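MRNA interferase YafQ (Escherichia coli, PDB 4MMG) acts as the toxin of a toxin-antitoxin pair, a ribosome-dependent endoribonuclease that cuts mRNA at lysine codons and so inhibits translation elongation. Local coordinates at residues A[52-57]-A[61-66]. The protein carries 1 engineered substitution. Numbering follows the deposited sequence.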
loop_
_atom_site.group_PDB
_atom_site.type_symbol
_atom_site.label_atom_id
_atom_site.label_comp_id
_atom_site.label_asym_id
_atom_site.label_seq_id
_atom_site.Cartn_x
_atom_site.Cartn_y
_atom_site.Cartn_z
ATOM N N ASP A 52 -0.675 -10.173 -2.742
ATOM C CA ASP A 52 -1.764 -9.270 -2.419
ATOM C C ASP A 52 -2.966 -10.014 -1.842
ATOM O O ASP A 52 -3.380 -11.049 -2.371
ATOM C CB ASP A 52 -2.178 -8.500 -3.667
ATOM C CG ASP A 52 -3.184 -7.432 -3.367
ATOM O OD1 ASP A 52 -2.821 -6.436 -2.697
ATOM O OD2 ASP A 52 -4.349 -7.597 -3.786
ATOM N N HIS A 53 -3.537 -9.481 -0.766
ATOM C CA HIS A 53 -4.689 -10.121 -0.130
ATOM C C HIS A 53 -5.461 -9.163 0.762
ATOM O O HIS A 53 -4.907 -8.164 1.239
ATOM C CB HIS A 53 -4.242 -11.352 0.677
ATOM C CG HIS A 53 -3.421 -11.027 1.883
ATOM N ND1 HIS A 53 -2.046 -10.967 1.853
ATOM C CD2 HIS A 53 -3.782 -10.766 3.162
ATOM C CE1 HIS A 53 -1.593 -10.678 3.062
ATOM N NE2 HIS A 53 -2.627 -10.546 3.873
ATOM N N PRO A 54 -6.751 -9.458 0.998
ATOM C CA PRO A 54 -7.550 -8.608 1.887
ATOM C C PRO A 54 -7.167 -8.801 3.351
ATOM O O PRO A 54 -6.607 -9.836 3.731
ATOM C CB PRO A 54 -8.982 -9.097 1.641
ATOM C CG PRO A 54 -8.826 -10.515 1.195
ATOM C CD PRO A 54 -7.564 -10.517 0.372
ATOM N N LEU A 55 -7.450 -7.785 4.160
ATOM C CA LEU A 55 -7.163 -7.820 5.585
ATOM C C LEU A 55 -8.447 -7.887 6.413
ATOM O O LEU A 55 -9.537 -7.535 5.937
ATOM C CB LEU A 55 -6.378 -6.573 5.985
ATOM C CG LEU A 55 -4.961 -6.464 5.435
ATOM C CD1 LEU A 55 -4.392 -5.088 5.709
ATOM C CD2 LEU A 55 -4.086 -7.523 6.083
ATOM N N GLN A 56 -8.299 -8.318 7.661
ATOM C CA GLN A 56 -9.414 -8.376 8.611
ATOM C C GLN A 56 -9.075 -7.637 9.896
ATOM O O GLN A 56 -8.077 -6.919 9.959
ATOM C CB GLN A 56 -9.777 -9.830 8.915
ATOM C CG GLN A 56 -10.336 -10.595 7.711
ATOM C CD GLN A 56 -11.635 -10.005 7.181
ATOM O OE1 GLN A 56 -12.358 -9.299 7.890
ATOM N NE2 GLN A 56 -11.936 -10.292 5.919
ATOM N N GLY A 57 -9.898 -7.817 10.928
ATOM C CA GLY A 57 -9.667 -7.131 12.187
ATOM C C GLY A 57 -9.751 -5.627 12.020
ATOM O O GLY A 57 -10.618 -5.129 11.300
ATOM N N GLY A 61 -11.639 -4.222 5.269
ATOM C CA GLY A 61 -11.936 -3.309 4.176
ATOM C C GLY A 61 -10.706 -2.883 3.389
ATOM O O GLY A 61 -10.830 -2.331 2.290
ATOM N N TYR A 62 -9.526 -3.127 3.955
ATOM C CA TYR A 62 -8.253 -2.791 3.310
ATOM C C TYR A 62 -7.563 -4.040 2.759
ATOM O O TYR A 62 -8.012 -5.171 3.004
ATOM C CB TYR A 62 -7.325 -2.086 4.306
ATOM C CG TYR A 62 -7.783 -0.706 4.737
ATOM C CD1 TYR A 62 -8.676 -0.544 5.784
ATOM C CD2 TYR A 62 -7.309 0.430 4.095
ATOM C CE1 TYR A 62 -9.081 0.720 6.187
ATOM C CE2 TYR A 62 -7.709 1.695 4.482
ATOM C CZ TYR A 62 -8.599 1.834 5.528
ATOM O OH TYR A 62 -8.991 3.098 5.918
ATOM N N ARG A 63 -6.468 -3.823 2.029
ATOM C CA ARG A 63 -5.663 -4.897 1.447
ATOM C C ARG A 63 -4.193 -4.707 1.812
ATOM O O ARG A 63 -3.781 -3.607 2.193
ATOM C CB ARG A 63 -5.799 -4.933 -0.074
ATOM C CG ARG A 63 -7.231 -5.047 -0.567
ATOM C CD ARG A 63 -7.301 -5.228 -2.081
ATOM N NE ARG A 63 -6.756 -6.519 -2.510
ATOM C CZ ARG A 63 -7.438 -7.660 -2.470
ATOM N NH1 ARG A 63 -8.689 -7.672 -2.021
ATOM N NH2 ARG A 63 -6.872 -8.792 -2.868
ATOM N N ASP A 64 -3.430 -5.789 1.676
ATOM C CA ASP A 64 -2.039 -5.895 2.102
ATOM C C ASP A 64 -1.238 -6.406 0.909
ATOM O O ASP A 64 -1.486 -7.522 0.431
ATOM C CB ASP A 64 -1.971 -6.927 3.247
ATOM C CG ASP A 64 -0.567 -7.161 3.798
ATOM O OD1 ASP A 64 0.437 -7.188 3.055
ATOM O OD2 ASP A 64 -0.475 -7.395 5.023
ATOM N N ALA A 65 -0.295 -5.603 0.413
ATOM C CA ALA A 65 0.666 -6.087 -0.584
ATOM C C ALA A 65 2.076 -5.982 -0.021
ATOM O O ALA A 65 2.401 -5.010 0.664
ATOM C CB ALA A 65 0.555 -5.292 -1.880
ATOM N N HIS A 66 2.916 -6.973 -0.304
ATOM C CA HIS A 66 4.293 -6.943 0.174
ATOM C C HIS A 66 5.205 -6.309 -0.865
ATOM O O HIS A 66 5.350 -6.839 -1.972
ATOM C CB HIS A 66 4.790 -8.358 0.481
ATOM C CG HIS A 66 4.441 -8.850 1.851
ATOM N ND1 HIS A 66 3.156 -9.198 2.218
ATOM C CD2 HIS A 66 5.218 -9.078 2.939
ATOM C CE1 HIS A 66 3.160 -9.621 3.470
ATOM N NE2 HIS A 66 4.395 -9.552 3.933
HETATM O O HOH W 1 -11.527 -6.944 4.175
#
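Arg63 reaches across to Asp52 on one face of an antiparallel beta hairpin, whose strand 53-54 edges the RelE-family sheet, with strand 63-66 next inside. The arginine chain bends at chi3 (67°), turning the guanidinium back over the His53-Pro54 peptide, the rim of one face over His53 C and Pro54 N. From there NE and NH2 meet the oppositely charged Asp52 side-on in a salt bridge, both giving to OD2 at 2.9 Å. OD2 lies nearly in the guanidinium plane, but both nitrogens stand to one face of the carboxylate, turned 38° from it. Asp52 OD1 is hydrogen-bonded to Tyr75 OH on strand 71-77.

On the other face, His53 and Asp64 lie alongside each other, pointing the same way, their planes 24° apart. The flat imidazole offers a face to Asp64 CB, 4.0 Å from the ring centroid, a CH-pi contact. Leu55 CD2 packs on the same CB at 3.6 Å; its apolar, branched chain suits a buried place between Asp64, Ile74 and Phe94. Asp64 lies near Gln90, an engineered residue at the position inferred to be the proton donor. A sulfate, probably from the crystallisation liquor, lies beside His53, whose ND1 is hydrogen-bonded to Lys51 O.

Pro54 lacks an N-H, but its non-hydrogen-bonded pair with Arg63 needs none. Backbone bonds flank it: Asp64 N gives to His53 O at 2.8 Å, and Leu55 N to Tyr62 O at 2.9 Å. Beyond, a water donates to Leu55 O and accepts from Gly61 N.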